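PDB 7O79: Poly(Beta-D-mannuronate) lyase from Pseudopedobacter saltans, which probably cleaves alginate, acting as a poly(beta-D-mannuronate) lyase of polysaccharide lyase family 6. Local coordinates for residues A[141-146]-A[159-164]; A[173-178]-A[198-203]; A[208-213]-A[223-228]; A[230-235]-A[245-250]. One frame throughout, in Å; residues are numbered along the deposited sequence.

Contact 1: residues A[141-146]-A[159-164]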
loop_
_atom_site.group_PDB
_atom_site.type_symbol
_atom_site.label_atom_id
_atom_site.label_comp_id
_atom_site.label_asym_id
_atom_site.label_seq_id
_atom_site.Cartn_x
_atom_site.Cartn_y
_atom_site.Cartn_z
ATOM N N GLN A 141 1.837 -13.853 -0.434
ATOM C CA GLN A 141 0.841 -12.984 -1.081
ATOM C C GLN A 141 0.553 -11.752 -0.233
ATOM O O GLN A 141 0.518 -11.826 1.000
ATOM C CB GLN A 141 -0.454 -13.740 -1.403
ATOM C CG GLN A 141 -0.231 -14.773 -2.484
ATOM C CD GLN A 141 0.092 -14.112 -3.807
ATOM O OE1 GLN A 141 1.235 -14.092 -4.246
ATOM N NE2 GLN A 141 -0.955 -13.723 -4.530
ATOM N N PRO A 142 0.363 -10.604 -0.868
ATOM C CA PRO A 142 0.008 -9.394 -0.117
ATOM C C PRO A 142 -1.247 -9.611 0.721
ATOM O O PRO A 142 -2.106 -10.439 0.402
ATOM C CB PRO A 142 -0.225 -8.347 -1.211
ATOM C CG PRO A 142 0.492 -8.858 -2.422
ATOM C CD PRO A 142 0.518 -10.372 -2.312
ATOM N N LEU A 143 -1.333 -8.871 1.826
ATOM C CA LEU A 143 -2.558 -8.893 2.616
ATOM C C LEU A 143 -3.720 -8.308 1.809
ATOM O O LEU A 143 -4.796 -8.917 1.695
ATOM C CB LEU A 143 -2.333 -8.128 3.924
ATOM C CG LEU A 143 -3.306 -8.413 5.065
ATOM C CD1 LEU A 143 -2.633 -8.203 6.415
ATOM C CD2 LEU A 143 -4.560 -7.554 4.951
ATOM N N VAL A 144 -3.504 -7.141 1.210
ATOM C CA VAL A 144 -4.484 -6.493 0.345
ATOM C C VAL A 144 -3.851 -6.343 -1.023
ATOM O O VAL A 144 -2.743 -5.806 -1.136
ATOM C CB VAL A 144 -4.922 -5.110 0.880
ATOM C CG1 VAL A 144 -5.874 -4.450 -0.110
ATOM C CG2 VAL A 144 -5.588 -5.230 2.226
ATOM N N GLY A 145 -4.548 -6.800 -2.059
ATOM C CA GLY A 145 -4.105 -6.607 -3.423
ATOM C C GLY A 145 -5.116 -5.900 -4.304
ATOM O O GLY A 145 -6.326 -6.023 -4.116
ATOM N N ASN A 146 -4.606 -5.179 -5.299
ATOM C CA ASN A 146 -5.430 -4.637 -6.367
ATOM C C ASN A 146 -4.953 -5.220 -7.683
ATOM O O ASN A 146 -3.757 -5.203 -7.984
ATOM C CB ASN A 146 -5.402 -3.095 -6.404
ATOM C CG ASN A 146 -6.449 -2.516 -7.345
ATOM O OD1 ASN A 146 -7.644 -2.521 -7.040
ATOM N ND2 ASN A 146 -6.001 -1.967 -8.478
ATOM N N CYS A 159 -9.062 1.128 8.455
ATOM C CA CYS A 159 -8.795 -0.250 8.809
ATOM C C CYS A 159 -7.579 -0.342 9.728
ATOM O O CYS A 159 -6.822 0.612 9.923
ATOM C CB CYS A 159 -8.606 -1.103 7.550
ATOM S SG CYS A 159 -10.153 -1.315 6.625
ATOM N N TYR A 160 -7.408 -1.530 10.297
ATOM C CA TYR A 160 -6.385 -1.788 11.297
ATOM C C TYR A 160 -5.605 -3.027 10.873
ATOM O O TYR A 160 -6.190 -4.109 10.724
ATOM C CB TYR A 160 -7.047 -1.971 12.667
ATOM C CG TYR A 160 -6.117 -2.078 13.852
ATOM C CD1 TYR A 160 -4.842 -1.524 13.826
ATOM C CD2 TYR A 160 -6.530 -2.727 15.016
ATOM C CE1 TYR A 160 -4.005 -1.609 14.928
ATOM C CE2 TYR A 160 -5.692 -2.828 16.120
ATOM C CZ TYR A 160 -4.441 -2.263 16.072
ATOM O OH TYR A 160 -3.622 -2.363 17.166
ATOM N N PHE A 161 -4.288 -2.874 10.682
ATOM C CA PHE A 161 -3.412 -3.977 10.280
ATOM C C PHE A 161 -2.363 -4.174 11.368
ATOM O O PHE A 161 -1.491 -3.320 11.559
ATOM C CB PHE A 161 -2.762 -3.717 8.918
ATOM C CG PHE A 161 -3.742 -3.322 7.838
ATOM C CD1 PHE A 161 -4.139 -2.002 7.687
ATOM C CD2 PHE A 161 -4.277 -4.286 6.987
ATOM C CE1 PHE A 161 -5.042 -1.630 6.701
ATOM C CE2 PHE A 161 -5.182 -3.925 5.989
ATOM C CZ PHE A 161 -5.577 -2.592 5.855
ATOM N N LYS A 162 -2.433 -5.309 12.059
ATOM C CA LYS A 162 -1.724 -5.504 13.312
ATOM C C LYS A 162 -0.976 -6.830 13.317
ATOM O O LYS A 162 -1.540 -7.862 12.945
ATOM C CB LYS A 162 -2.695 -5.477 14.487
ATOM C CG LYS A 162 -2.033 -5.732 15.827
ATOM C CD LYS A 162 -3.053 -5.762 16.946
ATOM C CE LYS A 162 -2.432 -5.351 18.280
ATOM N NZ LYS A 162 -3.375 -5.595 19.413
ATOM N N ASP A 163 0.272 -6.798 13.794
ATOM C CA ASP A 163 1.071 -8.002 14.056
ATOM C C ASP A 163 1.092 -8.927 12.843
ATOM O O ASP A 163 0.613 -10.066 12.875
ATOM C CB ASP A 163 0.566 -8.768 15.285
ATOM C CG ASP A 163 0.577 -7.940 16.557
ATOM O OD1 ASP A 163 1.455 -7.070 16.721
ATOM O OD2 ASP A 163 -0.286 -8.187 17.416
ATOM N N ILE A 164 1.644 -8.409 11.755
ATOM C CA ILE A 164 1.846 -9.235 10.571
ATOM C C ILE A 164 3.276 -9.743 10.720
ATOM O O ILE A 164 4.227 -8.964 10.535
ATOM C CB ILE A 164 1.622 -8.437 9.275
ATOM C CG1 ILE A 164 0.268 -7.699 9.321
ATOM C CG2 ILE A 164 1.733 -9.363 8.056
ATOM C CD1 ILE A 164 -0.958 -8.569 9.544
#

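Contact 2: residues A[173-178]-A[198-203]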
loop_
_atom_site.group_PDB
_atom_site.type_symbol
_atom_site.label_atom_id
_atom_site.label_comp_id
_atom_site.label_asym_id
_atom_site.label_seq_id
_atom_site.Cartn_x
_atom_site.Cartn_y
_atom_site.Cartn_z
ATOM N N GLU A 173 3.785 -7.979 1.128
ATOM C CA GLU A 173 3.396 -6.598 1.369
ATOM C C GLU A 173 2.083 -6.553 2.137
ATOM O O GLU A 173 1.320 -7.525 2.176
ATOM C CB GLU A 173 3.231 -5.841 0.042
ATOM C CG GLU A 173 4.464 -5.855 -0.861
ATOM C CD GLU A 173 4.515 -7.041 -1.808
ATOM O OE1 GLU A 173 5.248 -6.952 -2.817
ATOM O OE2 GLU A 173 3.827 -8.060 -1.548
ATOM N N ILE A 174 1.805 -5.405 2.754
ATOM C CA ILE A 174 0.454 -5.236 3.292
ATOM C C ILE A 174 -0.509 -4.830 2.180
ATOM O O ILE A 174 -1.640 -5.334 2.108
ATOM C CB ILE A 174 0.445 -4.234 4.458
ATOM C CG1 ILE A 174 1.478 -4.637 5.525
ATOM C CG2 ILE A 174 -0.951 -4.186 5.088
ATOM C CD1 ILE A 174 1.452 -6.142 5.907
ATOM N N PHE A 175 -0.066 -3.944 1.282
ATOM C CA PHE A 175 -0.813 -3.504 0.106
ATOM C C PHE A 175 0.086 -3.632 -1.118
ATOM O O PHE A 175 1.223 -3.154 -1.093
ATOM C CB PHE A 175 -1.249 -2.033 0.232
ATOM C CG PHE A 175 -2.409 -1.784 1.174
ATOM C CD1 PHE A 175 -2.197 -1.614 2.537
ATOM C CD2 PHE A 175 -3.700 -1.638 0.676
ATOM C CE1 PHE A 175 -3.273 -1.350 3.407
ATOM C CE2 PHE A 175 -4.785 -1.356 1.531
ATOM C CZ PHE A 175 -4.562 -1.207 2.895
ATOM N N ARG A 176 -0.417 -4.246 -2.191
ATOM C CA ARG A 176 0.252 -4.220 -3.490
ATOM C C ARG A 176 -0.764 -3.783 -4.545
ATOM O O ARG A 176 -1.755 -4.480 -4.777
ATOM C CB ARG A 176 0.873 -5.583 -3.833
ATOM C CG ARG A 176 1.584 -5.602 -5.193
ATOM C CD ARG A 176 2.254 -6.958 -5.538
ATOM N NE ARG A 176 1.282 -8.025 -5.760
ATOM C CZ ARG A 176 1.549 -9.321 -5.631
ATOM N NH1 ARG A 176 2.777 -9.725 -5.317
ATOM N NH2 ARG A 176 0.595 -10.215 -5.853
ATOM N N ILE A 177 -0.528 -2.624 -5.171
ATOM C CA ILE A 177 -1.505 -1.981 -6.055
ATOM C C ILE A 177 -1.023 -2.070 -7.497
ATOM O O ILE A 177 -0.249 -1.227 -7.969
ATOM C CB ILE A 177 -1.781 -0.521 -5.669
ATOM C CG1 ILE A 177 -1.934 -0.378 -4.150
ATOM C CG2 ILE A 177 -2.990 0.014 -6.464
ATOM C CD1 ILE A 177 -3.095 -1.197 -3.594
ATOM N N TRP A 178 -1.549 -3.047 -8.229
ATOM C CA TRP A 178 -1.349 -3.105 -9.666
ATOM C C TRP A 178 -2.387 -2.236 -10.365
ATOM O O TRP A 178 -3.349 -1.754 -9.752
ATOM C CB TRP A 178 -1.476 -4.539 -10.174
ATOM C CG TRP A 178 -0.364 -5.477 -9.766
ATOM C CD1 TRP A 178 0.957 -5.175 -9.567
ATOM C CD2 TRP A 178 -0.496 -6.881 -9.542
ATOM N NE1 TRP A 178 1.662 -6.318 -9.216
ATOM C CE2 TRP A 178 0.789 -7.378 -9.201
ATOM C CE3 TRP A 178 -1.578 -7.777 -9.607
ATOM C CZ2 TRP A 178 1.018 -8.730 -8.915
ATOM C CZ3 TRP A 178 -1.347 -9.126 -9.320
ATOM C CH2 TRP A 178 -0.056 -9.586 -8.978
ATOM N N ASN A 198 -5.633 4.665 7.661
ATOM C CA ASN A 198 -5.476 3.349 8.265
ATOM C C ASN A 198 -4.366 3.379 9.314
ATOM O O ASN A 198 -3.464 4.225 9.276
ATOM C CB ASN A 198 -5.152 2.286 7.212
ATOM C CG ASN A 198 -6.200 2.203 6.135
ATOM O OD1 ASN A 198 -7.306 1.715 6.366
ATOM N ND2 ASN A 198 -5.881 2.746 4.962
ATOM N N LEU A 199 -4.433 2.429 10.240
ATOM C CA LEU A 199 -3.429 2.236 11.281
ATOM C C LEU A 199 -2.666 0.940 11.034
ATOM O O LEU A 199 -3.264 -0.139 10.949
ATOM C CB LEU A 199 -4.080 2.215 12.659
ATOM C CG LEU A 199 -3.156 1.985 13.856
ATOM C CD1 LEU A 199 -2.082 3.055 13.970
ATOM C CD2 LEU A 199 -3.957 1.936 15.147
ATOM N N PHE A 200 -1.350 1.015 11.012
ATOM C CA PHE A 200 -0.505 -0.141 10.877
ATOM C C PHE A 200 0.328 -0.261 12.167
ATOM O O PHE A 200 0.937 0.687 12.574
ATOM C CB PHE A 200 0.455 -0.020 9.709
ATOM C CG PHE A 200 -0.190 0.162 8.376
ATOM C CD1 PHE A 200 -0.699 1.376 7.988
ATOM C CD2 PHE A 200 -0.211 -0.860 7.478
ATOM C CE1 PHE A 200 -1.259 1.535 6.751
ATOM C CE2 PHE A 200 -0.776 -0.703 6.249
ATOM C CZ PHE A 200 -1.300 0.488 5.885
ATOM N N GLU A 201 0.305 -1.404 12.817
ATOM C CA GLU A 201 1.115 -1.616 13.990
ATOM C C GLU A 201 1.837 -2.939 13.899
ATOM O O GLU A 201 1.222 -3.954 13.950
ATOM C CB GLU A 201 0.259 -1.569 15.220
ATOM C CG GLU A 201 1.023 -1.628 16.517
ATOM C CD GLU A 201 0.572 -0.567 17.464
ATOM O OE1 GLU A 201 -0.497 0.010 17.232
ATOM O OE2 GLU A 201 1.288 -0.305 18.445
ATOM N N ARG A 202 3.147 -2.895 13.878
ATOM C CA ARG A 202 3.965 -4.077 13.686
ATOM C C ARG A 202 3.465 -4.931 12.515
ATOM O O ARG A 202 3.439 -6.118 12.587
ATOM C CB ARG A 202 4.121 -4.864 14.983
ATOM C CG ARG A 202 5.040 -4.154 15.941
ATOM C CD ARG A 202 4.730 -4.396 17.396
ATOM N NE ARG A 202 5.837 -3.944 18.232
ATOM C CZ ARG A 202 5.929 -2.792 18.890
ATOM N NH1 ARG A 202 4.979 -1.894 18.879
ATOM N NH2 ARG A 202 7.004 -2.552 19.587
ATOM N N ALA A 203 3.092 -4.273 11.432
ATOM C CA ALA A 203 2.559 -4.919 10.228
ATOM C C ALA A 203 3.688 -5.296 9.276
ATOM O O ALA A 203 3.678 -4.966 8.085
ATOM C CB ALA A 203 1.537 -4.015 9.548
#

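Contact 3: residues A[208-213]-A[223-228]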
loop_
_atom_site.group_PDB
_atom_site.type_symbol
_atom_site.label_atom_id
_atom_site.label_comp_id
_atom_site.label_asym_id
_atom_site.label_seq_id
_atom_site.Cartn_x
_atom_site.Cartn_y
_atom_site.Cartn_z
ATOM N N MET A 208 9.933 -4.954 3.858
ATOM C CA MET A 208 10.552 -4.223 2.763
ATOM C C MET A 208 9.602 -3.138 2.289
ATOM O O MET A 208 9.816 -1.958 2.563
ATOM C CB MET A 208 10.921 -5.164 1.613
ATOM C CG MET A 208 11.636 -6.405 2.108
ATOM S SD MET A 208 12.134 -7.557 0.829
ATOM C CE MET A 208 12.835 -8.839 1.891
ATOM N N GLU A 209 8.547 -3.531 1.585
ATOM C CA GLU A 209 7.535 -2.598 1.112
ATOM C C GLU A 209 6.262 -2.884 1.892
ATOM O O GLU A 209 5.595 -3.886 1.649
ATOM C CB GLU A 209 7.343 -2.730 -0.392
ATOM C CG GLU A 209 8.644 -2.553 -1.142
ATOM C CD GLU A 209 8.464 -2.478 -2.653
ATOM O OE1 GLU A 209 9.443 -2.761 -3.387
ATOM O OE2 GLU A 209 7.349 -2.139 -3.108
ATOM N N ILE A 210 5.969 -2.025 2.878
ATOM C CA ILE A 210 4.698 -2.109 3.595
ATOM C C ILE A 210 3.553 -1.889 2.622
ATOM O O ILE A 210 2.607 -2.687 2.535
ATOM C CB ILE A 210 4.653 -1.060 4.726
ATOM C CG1 ILE A 210 5.786 -1.265 5.731
ATOM C CG2 ILE A 210 3.280 -1.120 5.437
ATOM C CD1 ILE A 210 5.944 -0.093 6.722
ATOM N N ILE A 211 3.616 -0.772 1.904
ATOM C CA ILE A 211 2.726 -0.432 0.802
ATOM C C ILE A 211 3.577 -0.440 -0.459
ATOM O O ILE A 211 4.688 0.105 -0.467
ATOM C CB ILE A 211 2.055 0.936 1.032
ATOM C CG1 ILE A 211 1.014 0.825 2.148
ATOM C CG2 ILE A 211 1.414 1.467 -0.262
ATOM C CD1 ILE A 211 0.559 2.166 2.740
ATOM N N SER A 212 3.094 -1.102 -1.498
ATOM C CA SER A 212 3.815 -1.184 -2.763
ATOM C C SER A 212 2.884 -0.685 -3.858
ATOM O O SER A 212 1.967 -1.397 -4.277
ATOM C CB SER A 212 4.303 -2.605 -3.028
ATOM O OG SER A 212 5.038 -2.683 -4.237
ATOM N N LEU A 213 3.126 0.540 -4.322
ATOM C CA LEU A 213 2.419 1.088 -5.472
ATOM C C LEU A 213 3.125 0.656 -6.755
ATOM O O LEU A 213 4.312 0.926 -6.939
ATOM C CB LEU A 213 2.333 2.610 -5.392
ATOM C CG LEU A 213 1.829 3.180 -4.056
ATOM C CD1 LEU A 213 1.706 4.699 -4.127
ATOM C CD2 LEU A 213 0.483 2.549 -3.711
ATOM N N ASN A 223 -2.407 7.920 6.896
ATOM C CA ASN A 223 -2.194 6.653 7.581
ATOM C C ASN A 223 -1.182 6.819 8.714
ATOM O O ASN A 223 -0.281 7.660 8.652
ATOM C CB ASN A 223 -1.679 5.606 6.601
ATOM C CG ASN A 223 -2.657 5.344 5.470
ATOM O OD1 ASN A 223 -3.653 4.630 5.641
ATOM N ND2 ASN A 223 -2.399 5.957 4.319
ATOM N N THR A 224 -1.306 5.972 9.731
ATOM C CA THR A 224 -0.370 5.942 10.850
ATOM C C THR A 224 0.331 4.590 10.847
ATOM O O THR A 224 -0.331 3.547 10.910
ATOM C CB THR A 224 -1.107 6.190 12.177
ATOM O OG1 THR A 224 -1.575 7.543 12.212
ATOM C CG2 THR A 224 -0.177 5.976 13.363
ATOM N N VAL A 225 1.662 4.604 10.743
ATOM C CA VAL A 225 2.467 3.384 10.651
ATOM C C VAL A 225 3.404 3.336 11.852
ATOM O O VAL A 225 4.372 4.102 11.927
ATOM C CB VAL A 225 3.264 3.309 9.337
ATOM C CG1 VAL A 225 4.054 2.040 9.286
ATOM C CG2 VAL A 225 2.329 3.406 8.118
ATOM N N ILE A 226 3.155 2.401 12.766
ATOM C CA ILE A 226 3.836 2.361 14.056
ATOM C C ILE A 226 4.730 1.127 14.103
ATOM O O ILE A 226 4.250 -0.004 13.931
ATOM C CB ILE A 226 2.836 2.360 15.220
ATOM C CG1 ILE A 226 2.051 3.679 15.241
ATOM C CG2 ILE A 226 3.571 2.176 16.546
ATOM C CD1 ILE A 226 1.044 3.773 16.382
ATOM N N SER A 227 6.033 1.351 14.285
ATOM C CA SER A 227 7.002 0.292 14.599
ATOM C C SER A 227 6.947 -0.868 13.602
ATOM O O SER A 227 6.873 -2.042 13.981
ATOM C CB SER A 227 6.781 -0.215 16.030
ATOM O OG SER A 227 7.735 -1.202 16.383
ATOM N N THR A 228 7.002 -0.544 12.311
ATOM C CA THR A 228 6.823 -1.546 11.263
ATOM C C THR A 228 8.043 -1.594 10.360
ATOM O O THR A 228 8.536 -0.550 9.912
ATOM C CB THR A 228 5.562 -1.273 10.426
ATOM O OG1 THR A 228 4.416 -1.235 11.285
ATOM C CG2 THR A 228 5.372 -2.353 9.341
#

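Contact 4: residues A[230-235]-A[245-250]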
loop_
_atom_site.group_PDB
_atom_site.type_symbol
_atom_site.label_atom_id
_atom_site.label_comp_id
_atom_site.label_asym_id
_atom_site.label_seq_id
_atom_site.Cartn_x
_atom_site.Cartn_y
_atom_site.Cartn_z
ATOM N N GLY A 230 10.137 -2.006 7.037
ATOM C CA GLY A 230 9.832 -1.592 5.680
ATOM C C GLY A 230 9.389 -0.148 5.613
ATOM O O GLY A 230 9.413 0.595 6.600
ATOM N N GLY A 231 8.963 0.252 4.406
ATOM C CA GLY A 231 8.534 1.614 4.162
ATOM C C GLY A 231 7.345 1.666 3.220
ATOM O O GLY A 231 6.867 0.636 2.729
ATOM N N ILE A 232 6.877 2.886 2.976
ATOM C CA ILE A 232 5.810 3.146 2.014
ATOM C C ILE A 232 6.483 3.413 0.678
ATOM O O ILE A 232 7.302 4.333 0.571
ATOM C CB ILE A 232 4.947 4.345 2.438
ATOM C CG1 ILE A 232 4.190 4.046 3.737
ATOM C CG2 ILE A 232 3.942 4.693 1.324
ATOM C CD1 ILE A 232 3.454 5.267 4.315
ATOM N N VAL A 233 6.182 2.598 -0.333
ATOM C CA VAL A 233 7.017 2.561 -1.531
ATOM C C VAL A 233 6.160 2.746 -2.783
ATOM O O VAL A 233 5.210 1.986 -3.017
ATOM C CB VAL A 233 7.830 1.256 -1.611
ATOM C CG1 VAL A 233 8.618 1.191 -2.905
ATOM C CG2 VAL A 233 8.775 1.154 -0.428
ATOM N N GLY A 234 6.490 3.766 -3.576
ATOM C CA GLY A 234 6.118 3.798 -4.982
ATOM C C GLY A 234 7.130 3.009 -5.805
ATOM O O GLY A 234 8.177 3.532 -6.185
ATOM N N ARG A 235 6.862 1.727 -6.042
ATOM C CA ARG A 235 7.822 0.878 -6.756
ATOM C C ARG A 235 7.778 1.100 -8.265
ATOM O O ARG A 235 8.827 1.157 -8.921
ATOM C CB ARG A 235 7.547 -0.593 -6.444
ATOM C CG ARG A 235 8.377 -1.579 -7.269
ATOM C CD ARG A 235 9.886 -1.422 -7.058
ATOM N NE ARG A 235 10.627 -2.375 -7.876
ATOM C CZ ARG A 235 10.947 -2.195 -9.157
ATOM N NH1 ARG A 235 10.650 -1.046 -9.780
ATOM N NH2 ARG A 235 11.605 -3.158 -9.811
ATOM N N ASN A 245 0.824 11.363 6.182
ATOM C CA ASN A 245 1.014 10.107 6.892
ATOM C C ASN A 245 1.914 10.327 8.101
ATOM O O ASN A 245 2.674 11.293 8.166
ATOM C CB ASN A 245 1.632 9.029 5.989
ATOM C CG ASN A 245 0.777 8.720 4.777
ATOM O OD1 ASN A 245 -0.217 7.998 4.883
ATOM N ND2 ASN A 245 1.159 9.263 3.610
ATOM N N PHE A 246 1.805 9.423 9.070
ATOM C CA PHE A 246 2.632 9.444 10.267
ATOM C C PHE A 246 3.368 8.121 10.346
ATOM O O PHE A 246 2.738 7.062 10.406
ATOM C CB PHE A 246 1.802 9.645 11.531
ATOM C CG PHE A 246 1.190 11.011 11.658
ATOM C CD1 PHE A 246 1.856 12.021 12.337
ATOM C CD2 PHE A 246 -0.083 11.267 11.159
ATOM C CE1 PHE A 246 1.286 13.276 12.481
ATOM C CE2 PHE A 246 -0.657 12.530 11.302
ATOM C CZ PHE A 246 0.033 13.525 11.971
ATOM N N ILE A 247 4.688 8.172 10.353
ATOM C CA ILE A 247 5.489 6.965 10.486
ATOM C C ILE A 247 6.266 7.109 11.792
ATOM O O ILE A 247 7.225 7.880 11.876
ATOM C CB ILE A 247 6.400 6.736 9.273
ATOM C CG1 ILE A 247 5.532 6.648 8.010
ATOM C CG2 ILE A 247 7.226 5.456 9.427
ATOM C CD1 ILE A 247 6.305 6.404 6.738
ATOM N N PHE A 248 5.820 6.387 12.826
ATOM C CA PHE A 248 6.466 6.361 14.138
ATOM C C PHE A 248 7.216 5.039 14.233
ATOM O O PHE A 248 6.668 4.027 14.664
ATOM C CB PHE A 248 5.453 6.492 15.272
ATOM C CG PHE A 248 4.675 7.775 15.257
ATOM C CD1 PHE A 248 5.246 8.952 15.704
ATOM C CD2 PHE A 248 3.356 7.795 14.835
ATOM C CE1 PHE A 248 4.534 10.145 15.693
ATOM C CE2 PHE A 248 2.632 8.988 14.832
ATOM C CZ PHE A 248 3.228 10.166 15.270
ATOM N N GLY A 249 8.490 5.051 13.839
ATOM C CA GLY A 249 9.249 3.812 13.789
ATOM C C GLY A 249 9.576 3.210 15.142
ATOM O O GLY A 249 9.855 2.013 15.215
ATOM N N GLU A 250 9.552 4.002 16.211
ATOM C CA GLU A 250 9.926 3.510 17.534
ATOM C C GLU A 250 11.239 2.727 17.465
ATOM O O GLU A 250 11.414 1.706 18.130
ATOM C CB GLU A 250 8.806 2.664 18.138
ATOM C CG GLU A 250 7.557 3.463 18.463
ATOM C CD GLU A 250 6.446 2.605 19.048
ATOM O OE1 GLU A 250 5.344 3.145 19.310
ATOM O OE2 GLU A 250 6.678 1.394 19.259
#

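Contact 1: residues A[141-146]-A[159-164]
Leu143 splits its two methyl groups between Phe161 and Ile164. Its CD2 comes to the edge of the Phe161 ring, close to the ring plane, with CD2 to CE2 at 3.8 Å. Its CD1 goes to the other partner and meets Ile164 CD1 at 3.6 Å. CG of Leu143 lies opposite the backbone N (chi1 -161°), and the branch beyond it brings one methyl to each neighbour. Val144 adds a second approach to the same ring. Its CG2 stands 4.0 Å from Phe161 CE2, and the two side chains run at about a right angle to each other. This methyl comes in obliquely. All four residues are buried.

The protein is a parallel beta-helix, as in other PL6 lyases. The two segments belong to different faces of the coil. Strand 144-146 lies on one face and strand 155-162 on the next, so the side chains meet in the interior of the solenoid. Backbone hydrogen bonds do not join the segments. Leu143 bonds to the coils on both sides, through Trp119 and Val120 and through Glu173. Val144 bonds to Ile174 and Arg176 in the following coil.

Phe161 also meets Phe134 and Phe200 in adjacent coils, with ring planes only about 15° and 20° off parallel. Phe175 meets it at a steeper angle, with the planes at about 70°.

Contact 2: residues A[173-178]-A[198-203]
Ile174 and Phe175 press together against the ring edge of Phe200. Ile174 CG2 lies near the plane of that ring, 3.7 Å from CE2. Phe175 CE1 comes up to the same edge, also 3.7 Å away, at CZ of Phe200. The far branch of Ile174 turns to the end of the other segment. There CD1 sits 3.3 Å from the backbone O of Ala203, and CG1 is 4.1 Å from Ala203 CB. CG1 lies beside the backbone N of Ile174 (chi1 -53°), which sends CG2 to the ring and CG1 to the alanine. An alanine at Ile174 lacks CG1, CG2 and CD1 and would probably leave a gap between the Phe200 edge and Ala203.

This is the tight, buried half, inside one turn of the beta-helix. Strands 175-177 and 194-201 form two of its faces, and Phe161 of the preceding coil meets both phenylalanine rings.

The outward side is looser. Glu201 and Arg202 lie on the outer side. Arg202 is exposed and forms a long, weak ion pair with Glu250. On the other face, Arg176 lays its guanidinium over the rim of the Trp178 ring, with NE 3.1 Å above the ring plane.

Contact 3: residues A[208-213]-A[223-228]
Ile210 and Thr228 mark the closest approach of the two backbones, with their CA atoms 8.0 Å apart. The first chain bends at Ile210 and Ile211. The second is extended as strand 224-226, then bends at Ser227, which has positive phi. These are two faces of one beta-helix turn, and no hydrogen bond crosses between them.

Ile210 CD1 carries the contact. It lies 3.5 Å from Thr228 CG2 and 3.8 Å from Val225 CG1. The Ile210 and Val225 side chains lie alongside each other, running in opposite senses. OG1 of Thr228 sits beside the backbone N (chi1 -57°), which places CG2 opposite that N and toward Ile210. OG1 bonds back to Ile226 O at 2.9 Å, well above the carbonyl plane. With an alanine at Thr228, Ile210 CD1 would probably lose its nearest neighbour and Ile226 O the hydroxyl that bonds it.

Away from the interior, Ser212 OG donates to Glu209 OE2 at 2.6 Å and bridges the bend.

The methyl of Thr228 thus packs in the apolar interior, while its hydroxyl bonds to Ile226 O and weakly takes Ala203 N of the preceding coil, so a polar residue can be buried here.

Contact 4: residues A[230-235]-A[245-250]
A small, mainly apolar contact, built on Ile232 and Ile247 with Asn245 beside them, joins strands 230-236 and 241-248 inside one turn of the beta-helix. The strands lie on different faces of the coil, and Ile232 and Ile247 point inward from them. The two isoleucines meet end to end, CD1 to CD1, at 3.9 Å. Each chain is extended beyond CB, with chi2 of 172° in Ile232 and -179° in Ile247. This full reach lets the terminal methyls touch across the interior. The two side chains lie at a slant to each other, and no hydrogen bond links the segments.

Ile232 CD1 also comes within 4.4 Å of Asn245 CG. The amide of Asn245 is engaged elsewhere. Its OD1 accepts from Asn223 N of the preceding coil, while its ND2 reaches Val220 O and Asn270 OD1. Asn198 and Asn223 occupy equivalent places in earlier coils, so these asparagines form a row along the helix, a well-known feature of parallel beta-helices. Ile247 also packs on Val272 of the next coil.

The chemistry is divided by atom. The methyls meet by dispersion, without directional bonds, and the buried amide of Asn245 is satisfied by neighbouring coils. The isoleucine pair therefore gives contact between faces, and the asparagine gives linkage between coils.

The four contacts come in series along the chain, each closing before the next opens. Each joins two faces of one beta-helix turn. Neighbouring centres lie about 5 Å apart for contacts 1 and 2 and for 2 and 3, and about 4 Å for 3 and 4. Contacts 1 and 4 are about 14 Å apart. Strands 144-146, 175-177, 209-214 and 230-236 are consecutive neighbours on one face. Strands 155-162, 194-201, 219-226 and 241-248 are consecutive neighbours on the other. Both rows are parallel. Probable backbone hydrogen bonds such as Val144 N to Ile174 O and Val225 N to Phe246 O tie successive turns. Each contact touches the next, making a run of solenoid interior through four turns.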